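Local coordinates for Keto/oxoacid ferredoxin oxidoreductase, gamma subunit (PDB 3ON3), which probably acts as the gamma subunit of an enzyme that oxidises 2-oxo acids and passes the electrons to ferredoxin, at residues Y6-S11 against C71-A76; D33-V38 against V56-G61. All blocks are in the same frame, centred on the assembly; numbering follows the deposited sequence.

Contact 1: Y6-S11 against C71-A76; sequences YEIRFS and CDALLA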
ATOM      1  N   TYR B   6     -11.335  10.967   9.870  1.00 45.32           N
ATOM      2  CA  TYR B   6     -10.094  11.382  10.505  1.00 43.28           C
ATOM      3  C   TYR B   6      -8.947  10.977   9.599  1.00 39.10           C
ATOM      4  O   TYR B   6      -8.797   9.798   9.288  1.00 42.40           O
ATOM      5  CB  TYR B   6      -9.945  10.696  11.867  1.00 41.69           C
ATOM      6  CG  TYR B   6      -8.762  11.158  12.686  1.00 37.80           C
ATOM      7  CD1 TYR B   6      -8.909  12.160  13.644  1.00 44.35           C
ATOM      8  CD2 TYR B   6      -7.507  10.589  12.521  1.00 35.23           C
ATOM      9  CE1 TYR B   6      -7.848  12.584  14.412  1.00 39.55           C
ATOM     10  CE2 TYR B   6      -6.425  11.026  13.275  1.00 38.03           C
ATOM     11  CZ  TYR B   6      -6.604  12.020  14.226  1.00 42.35           C
ATOM     12  OH  TYR B   6      -5.544  12.456  14.998  1.00 42.66           O
ATOM     13  N   GLU B   7      -8.129  11.946   9.204  1.00 45.24           N
ATOM     14  CA  GLU B   7      -7.072  11.726   8.221  1.00 39.46           C
ATOM     15  C   GLU B   7      -5.650  11.838   8.771  1.00 44.00           C
ATOM     16  O   GLU B   7      -5.272  12.823   9.401  1.00 39.35           O
ATOM     17  CB  GLU B   7      -7.230  12.692   7.047  1.00 45.08           C
ATOM     18  CG  GLU B   7      -6.104  12.555   6.012  1.00 56.90           C
ATOM     19  CD  GLU B   7      -6.306  13.413   4.766  1.00 65.35           C
ATOM     20  OE1 GLU B   7      -7.281  14.193   4.707  1.00 62.40           O
ATOM     21  OE2 GLU B   7      -5.480  13.299   3.840  1.00 72.69           O
ATOM     22  N   ILE B   8      -4.848  10.825   8.493  1.00 37.88           N
ATOM     23  CA  ILE B   8      -3.461  10.836   8.914  1.00 39.05           C
ATOM     24  C   ILE B   8      -2.584  10.784   7.663  1.00 45.90           C
ATOM     25  O   ILE B   8      -2.923  10.109   6.689  1.00 43.90           O
ATOM     26  CB  ILE B   8      -3.142   9.601   9.786  1.00 40.01           C
ATOM     27  CG1 ILE B   8      -4.010   9.588  11.047  1.00 50.16           C
ATOM     28  CG2 ILE B   8      -1.646   9.539  10.119  1.00 44.37           C
ATOM     29  CD1 ILE B   8      -4.114   8.210  11.722  1.00 50.65           C
ATOM     30  N   ARG B   9      -1.459  11.487   7.686  1.00 38.10           N
ATOM     31  CA  ARG B   9      -0.500  11.336   6.610  1.00 35.07           C
ATOM     32  C   ARG B   9       0.852  10.968   7.173  1.00 36.69           C
ATOM     33  O   ARG B   9       1.275  11.481   8.212  1.00 42.62           O
ATOM     34  CB  ARG B   9      -0.411  12.605   5.758  1.00 48.36           C
ATOM     35  CG  ARG B   9      -1.744  13.014   5.205  1.00 58.30           C
ATOM     36  CD  ARG B   9      -1.631  14.177   4.241  1.00 66.32           C
ATOM     37  NE  ARG B   9      -2.938  14.794   4.066  1.00 74.75           N
ATOM     38  CZ  ARG B   9      -3.191  15.812   3.255  1.00 76.68           C
ATOM     39  NH1 ARG B   9      -2.217  16.331   2.521  1.00 83.60           N
ATOM     40  NH2 ARG B   9      -4.422  16.308   3.183  1.00 72.43           N
ATOM     41  N   PHE B  10       1.508  10.047   6.486  1.00 40.16           N
ATOM     42  CA  PHE B  10       2.826   9.604   6.875  1.00 43.07           C
ATOM     43  C   PHE B  10       3.743  10.108   5.785  1.00 48.63           C
ATOM     44  O   PHE B  10       3.650   9.665   4.638  1.00 52.73           O
ATOM     45  CB  PHE B  10       2.885   8.074   6.939  1.00 36.30           C
ATOM     46  CG  PHE B  10       1.866   7.454   7.865  1.00 40.79           C
ATOM     47  CD1 PHE B  10       2.203   7.132   9.173  1.00 43.42           C
ATOM     48  CD2 PHE B  10       0.574   7.188   7.423  1.00 40.71           C
ATOM     49  CE1 PHE B  10       1.268   6.555  10.033  1.00 52.86           C
ATOM     50  CE2 PHE B  10      -0.362   6.604   8.262  1.00 47.76           C
ATOM     51  CZ  PHE B  10      -0.017   6.284   9.574  1.00 50.91           C
ATOM     52  N   SER B  11       4.609  11.053   6.127  1.00 44.96           N
ATOM     53  CA  SER B  11       5.496  11.615   5.119  1.00 41.75           C
ATOM     54  C   SER B  11       6.958  11.510   5.513  1.00 42.25           C
ATOM     55  O   SER B  11       7.302  11.370   6.689  1.00 48.68           O
ATOM     56  CB  SER B  11       5.108  13.059   4.754  1.00 41.63           C
ATOM     57  OG  SER B  11       5.244  13.959   5.844  1.00 45.89           O
ATOM     58  N   CYS B  71      -5.702  17.599   6.960  1.00 60.07           N
ATOM     59  CA  CYS B  71      -5.532  16.362   7.700  1.00 56.66           C
ATOM     60  C   CYS B  71      -5.464  16.609   9.209  1.00 55.19           C
ATOM     61  O   CYS B  71      -5.213  17.727   9.658  1.00 50.92           O
ATOM     62  CB  CYS B  71      -4.348  15.547   7.172  1.00 49.92           C
ATOM     63  SG  CYS B  71      -2.719  16.192   7.511  1.00 59.67           S
ATOM     64  N   ASP B  72      -5.717  15.558   9.979  1.00 45.07           N
ATOM     65  CA  ASP B  72      -5.859  15.686  11.416  1.00 45.87           C
ATOM     66  C   ASP B  72      -4.538  15.411  12.109  1.00 44.45           C
ATOM     67  O   ASP B  72      -4.300  15.870  13.212  1.00 48.15           O
ATOM     68  CB  ASP B  72      -6.935  14.737  11.918  1.00 44.44           C
ATOM     69  CG  ASP B  72      -8.293  15.046  11.339  1.00 56.80           C
ATOM     70  OD1 ASP B  72      -9.025  15.848  11.950  1.00 66.86           O
ATOM     71  OD2 ASP B  72      -8.639  14.493  10.273  1.00 60.27           O
ATOM     72  N   ALA B  73      -3.664  14.689  11.425  1.00 40.17           N
ATOM     73  CA  ALA B  73      -2.392  14.293  12.002  1.00 37.23           C
ATOM     74  C   ALA B  73      -1.376  14.115  10.902  1.00 39.18           C
ATOM     75  O   ALA B  73      -1.710  13.696   9.795  1.00 53.88           O
ATOM     76  CB  ALA B  73      -2.550  12.979  12.789  1.00 37.19           C
ATOM     77  N   LEU B  74      -0.124  14.400  11.207  1.00 34.91           N
ATOM     78  CA  LEU B  74       0.906  14.283  10.185  1.00 40.92           C
ATOM     79  C   LEU B  74       2.235  13.787  10.731  1.00 42.57           C
ATOM     80  O   LEU B  74       2.787  14.347  11.681  1.00 39.95           O
ATOM     81  CB  LEU B  74       1.114  15.625   9.483  1.00 41.08           C
ATOM     82  CG  LEU B  74       2.335  15.668   8.558  1.00 37.45           C
ATOM     83  CD1 LEU B  74       2.073  14.942   7.213  1.00 43.46           C
ATOM     84  CD2 LEU B  74       2.786  17.099   8.316  1.00 33.46           C
ATOM     85  N   LEU B  75       2.750  12.732  10.114  1.00 40.11           N
ATOM     86  CA  LEU B  75       4.094  12.291  10.415  1.00 42.34           C
ATOM     87  C   LEU B  75       5.037  12.870   9.378  1.00 42.39           C
ATOM     88  O   LEU B  75       4.748  12.808   8.202  1.00 43.23           O
ATOM     89  CB  LEU B  75       4.182  10.772  10.355  1.00 41.01           C
ATOM     90  CG  LEU B  75       5.643  10.318  10.355  1.00 43.97           C
ATOM     91  CD1 LEU B  75       6.264  10.514  11.738  1.00 42.71           C
ATOM     92  CD2 LEU B  75       5.769   8.867   9.904  1.00 34.39           C
ATOM     93  N   ALA B  76       6.159  13.424   9.825  1.00 48.83           N
ATOM     94  CA  ALA B  76       7.221  13.872   8.928  1.00 45.35           C
ATOM     95  C   ALA B  76       8.578  13.365   9.412  1.00 46.17           C
ATOM     96  O   ALA B  76       9.084  13.799  10.444  1.00 46.58           O
ATOM     97  CB  ALA B  76       7.229  15.402   8.811  1.00 42.22           C
TER

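Contact 2: D33-V38 against V56-G61; sequences DGKQAV and VIISDG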
ATOM      1  N   ASP B  33     -10.258  -3.053  14.187  1.00 51.81           N
ATOM      2  CA  ASP B  33     -11.063  -2.164  15.026  1.00 48.83           C
ATOM      3  C   ASP B  33     -12.513  -2.009  14.580  1.00 52.29           C
ATOM      4  O   ASP B  33     -13.301  -1.381  15.276  1.00 56.67           O
ATOM      5  CB  ASP B  33     -10.389  -0.804  15.221  1.00 44.06           C
ATOM      6  CG  ASP B  33      -9.954  -0.581  16.666  1.00 58.08           C
ATOM      7  OD1 ASP B  33     -10.115  -1.517  17.478  1.00 59.15           O
ATOM      8  OD2 ASP B  33      -9.456   0.516  16.994  1.00 62.88           O
ATOM      9  N   GLY B  34     -12.862  -2.593  13.433  1.00 49.88           N
ATOM     10  CA  GLY B  34     -14.233  -2.573  12.960  1.00 37.80           C
ATOM     11  C   GLY B  34     -14.656  -1.278  12.281  1.00 43.22           C
ATOM     12  O   GLY B  34     -15.836  -1.042  12.027  1.00 45.89           O
ATOM     13  N   LYS B  35     -13.699  -0.416  11.982  1.00 35.74           N
ATOM     14  CA  LYS B  35     -14.043   0.811  11.273  1.00 46.52           C
ATOM     15  C   LYS B  35     -13.869   0.660   9.756  1.00 49.75           C
ATOM     16  O   LYS B  35     -13.556  -0.426   9.257  1.00 51.53           O
ATOM     17  CB  LYS B  35     -13.228   1.993  11.815  1.00 47.01           C
ATOM     18  CG  LYS B  35     -13.404   2.205  13.312  1.00 46.43           C
ATOM     19  CD  LYS B  35     -12.429   3.239  13.870  1.00 57.10           C
ATOM     20  CE  LYS B  35     -12.728   3.543  15.346  1.00 67.23           C
ATOM     21  NZ  LYS B  35     -11.905   4.668  15.877  1.00 71.42           N
ATOM     22  N   GLN B  36     -14.094   1.748   9.031  1.00 52.31           N
ATOM     23  CA  GLN B  36     -13.852   1.782   7.596  1.00 57.85           C
ATOM     24  C   GLN B  36     -12.564   2.551   7.371  1.00 53.94           C
ATOM     25  O   GLN B  36     -12.192   3.387   8.182  1.00 48.56           O
ATOM     26  CB  GLN B  36     -15.005   2.479   6.875  1.00 65.54           C
ATOM     27  CG  GLN B  36     -16.378   2.055   7.369  1.00 77.97           C
ATOM     28  CD  GLN B  36     -17.216   1.424   6.284  1.00 84.51           C
ATOM     29  OE1 GLN B  36     -16.695   0.763   5.386  1.00 84.56           O
ATOM     30  NE2 GLN B  36     -18.528   1.621   6.362  1.00 91.92           N
ATOM     31  N   ALA B  37     -11.880   2.279   6.271  1.00 46.21           N
ATOM     32  CA  ALA B  37     -10.640   2.982   6.012  1.00 46.27           C
ATOM     33  C   ALA B  37     -10.241   2.927   4.550  1.00 45.16           C
ATOM     34  O   ALA B  37     -10.553   1.978   3.828  1.00 44.94           O
ATOM     35  CB  ALA B  37      -9.517   2.449   6.893  1.00 42.35           C
ATOM     36  N   VAL B  38      -9.538   3.967   4.134  1.00 41.55           N
ATOM     37  CA  VAL B  38      -9.016   4.047   2.790  1.00 40.38           C
ATOM     38  C   VAL B  38      -7.555   4.477   2.886  1.00 44.62           C
ATOM     39  O   VAL B  38      -7.206   5.392   3.631  1.00 46.35           O
ATOM     40  CB  VAL B  38      -9.876   4.992   1.933  1.00 43.94           C
ATOM     41  CG1 VAL B  38      -9.694   6.432   2.376  1.00 50.17           C
ATOM     42  CG2 VAL B  38      -9.581   4.810   0.438  1.00 50.60           C
ATOM     43  N   VAL B  56      -4.043   8.042   5.050  1.00 37.22           N
ATOM     44  CA  VAL B  56      -5.081   7.145   5.532  1.00 41.77           C
ATOM     45  C   VAL B  56      -6.242   7.949   6.105  1.00 41.77           C
ATOM     46  O   VAL B  56      -6.053   8.927   6.832  1.00 38.76           O
ATOM     47  CB  VAL B  56      -4.548   6.066   6.537  1.00 42.88           C
ATOM     48  CG1 VAL B  56      -3.797   6.713   7.683  1.00 56.70           C
ATOM     49  CG2 VAL B  56      -5.700   5.194   7.066  1.00 37.23           C
ATOM     50  N   ILE B  57      -7.445   7.539   5.743  1.00 36.48           N
ATOM     51  CA  ILE B  57      -8.645   8.178   6.234  1.00 44.75           C
ATOM     52  C   ILE B  57      -9.489   7.097   6.873  1.00 46.56           C
ATOM     53  O   ILE B  57      -9.767   6.068   6.254  1.00 47.19           O
ATOM     54  CB  ILE B  57      -9.451   8.847   5.104  1.00 50.22           C
ATOM     55  CG1 ILE B  57      -8.561   9.780   4.265  1.00 37.88           C
ATOM     56  CG2 ILE B  57     -10.647   9.593   5.690  1.00 55.70           C
ATOM     57  CD1 ILE B  57      -9.190  10.170   2.927  1.00 45.81           C
ATOM     58  N   ILE B  58      -9.867   7.334   8.123  1.00 39.67           N
ATOM     59  CA  ILE B  58     -10.597   6.361   8.923  1.00 38.71           C
ATOM     60  C   ILE B  58     -11.896   6.996   9.364  1.00 44.00           C
ATOM     61  O   ILE B  58     -11.964   8.202   9.595  1.00 47.96           O
ATOM     62  CB  ILE B  58      -9.747   5.948  10.147  1.00 43.96           C
ATOM     63  CG1 ILE B  58      -8.519   5.155   9.684  1.00 35.58           C
ATOM     64  CG2 ILE B  58     -10.571   5.183  11.193  1.00 41.57           C
ATOM     65  CD1 ILE B  58      -7.405   5.140  10.712  1.00 39.21           C
ATOM     66  N   SER B  59     -12.941   6.194   9.474  1.00 48.33           N
ATOM     67  CA  SER B  59     -14.205   6.728   9.941  1.00 52.72           C
ATOM     68  C   SER B  59     -15.137   5.631  10.427  1.00 60.96           C
ATOM     69  O   SER B  59     -15.059   4.474   9.977  1.00 50.33           O
ATOM     70  CB  SER B  59     -14.869   7.549   8.841  1.00 56.24           C
ATOM     71  OG  SER B  59     -16.035   8.173   9.328  1.00 63.97           O
ATOM     72  N   ASP B  60     -16.003   5.998  11.366  1.00 64.83           N
ATOM     73  CA  ASP B  60     -17.046   5.102  11.838  1.00 76.06           C
ATOM     74  C   ASP B  60     -18.005   4.783  10.698  1.00 78.60           C
ATOM     75  O   ASP B  60     -18.666   3.741  10.698  1.00 78.96           O
ATOM     76  CB  ASP B  60     -17.802   5.729  13.008  1.00 86.29           C
ATOM     77  CG  ASP B  60     -17.066   5.579  14.323  1.00 94.76           C
ATOM     78  OD1 ASP B  60     -16.706   4.435  14.674  1.00 99.60           O
ATOM     79  OD2 ASP B  60     -16.854   6.600  15.010  1.00 98.19           O
ATOM     80  N   GLY B  61     -18.073   5.683   9.724  1.00 74.40           N
ATOM     81  CA  GLY B  61     -18.899   5.463   8.554  1.00 75.22           C
ATOM     82  C   GLY B  61     -18.092   5.313   7.279  1.00 71.63           C
ATOM     83  O   GLY B  61     -16.916   4.936   7.317  1.00 55.92           O
TER

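Contact 1: Y6-S11 against C71-A76
Arg-9 reaches back along its strand to Cys-71, just before the corner where the parallel strand 73-76 begins beside strand 6-11 in the core of the mixed sheet. CB of Arg-9 rests on Leu-74 CD1 at 3.7 Å. With CG anti to the carbonyl carbon (chi1 -56°) and an extended chain, CG and CD then pass the sulfur of Cys-71, and NE reaches Cys-71 CB at 3.5 Å; CZ and NH2 also pass Cys-71 CB, both at 4.1 Å. NE forms a salt bridge with Glu-7 OE2 (3.0 Å), though its hydrogen bond is weak, and NH1 one with Asp-88; carboxylates suit this buried guanidinium.

At the corner, Asp-72 does a strand carbonyl's work: OD2 takes the N-H of Glu-7 at 2.8 Å, almost straight (174°). Its carboxylate stacks on the Tyr-6 ring, planes 15° apart, with CB over the ring face. Glu-7 O is gripped twice, by the backbone N of Asp-72 and of Ala-73. On the face opposite Arg-9, beside Tyr-6, the small Ala-73 fits against Ile-8, and Leu-75 CD2 meets the Phe-10 ring edge at CD1. Leu-75 O takes two bonds from Ser-11: N comes from above the carbonyl plane, and OG lies in that plane on a lone pair, 2.7 Å from Leu-75 O.

Contact 2: D33-V38 against V56-G61
The amide of Gln-36 and the carbonyl of Gly-61 are the flat groups that meet here. Gly-61 O approaches the amide obliquely, neither squarely over a face nor in its plane. The oxygen meets the methylenes of Gln-36 first, tightly, with CG 2.9 Å from Gly-61 O and CB little farther; the amide lies beyond, its CD 3.7 Å from the same oxygen. A bend at chi2 (-119°) sets the amide in this tilted position; around it, the side chain also packs on Val-63 and on Pro-45 of the second subunit. Cut back to an alanine, this position would be likely to lose the cover that CG and the amide give Gly-61 O and to open a gap beside Pro-45 of the second subunit.

The backbone pairing belongs to a beta hairpin of strands 36-43 and 52-59, whose parts 36-38 and 56-59 run antiparallel at 165°. Gln-36 and Ser-59 form one hydrogen-bonded pair, with Gln-36 N 3.0 Å from Ser-59 O; Val-38 and Ile-57 form the next. Between them the non-hydrogen-bonded pair Ala-37 and Ile-58 faces helix 18-32, where the small Ala-37 CB sits 4.0 Å from Ile-58 CG1. On the other face branched side chains suit the strands: Val-38 and Ile-57 point the same way side by side, CG1 of Val-38 being 3.7 Å from CB of Ile-57. Lys-35 lends its aliphatic length, CD lying 3.8 Å from Ile-58 CG2, and carries NZ on to the carbonyl of Val-145. At the end of its strand Ser-59 makes an ST turn, its OG accepting from Gly-61 N at 3.2 Å.

In the fold
The two contacts lie in one mixed sheet, their centres about 14 Å apart, and share a seam where strand 6-12 runs beside strand 52-59. Across it Tyr-6 N is 2.8 Å from Ile-58 O and Ile-8 N is 2.8 Å from Val-56 O, both probable hydrogen bonds, while Phe-10 CE2 packs 3.5 Å from Val-56 CG1. Contact 1 is the central part, its centre about 7 Å from the centre of the chain; contact 2, about 16 Å from that centre, lies at the sheet's margin. There strand 36-43 is outermost within the chain, and Ala-37 and Val-38 pair antiparallel with a strand of the second subunit, continuing the sheet across the dimer interface.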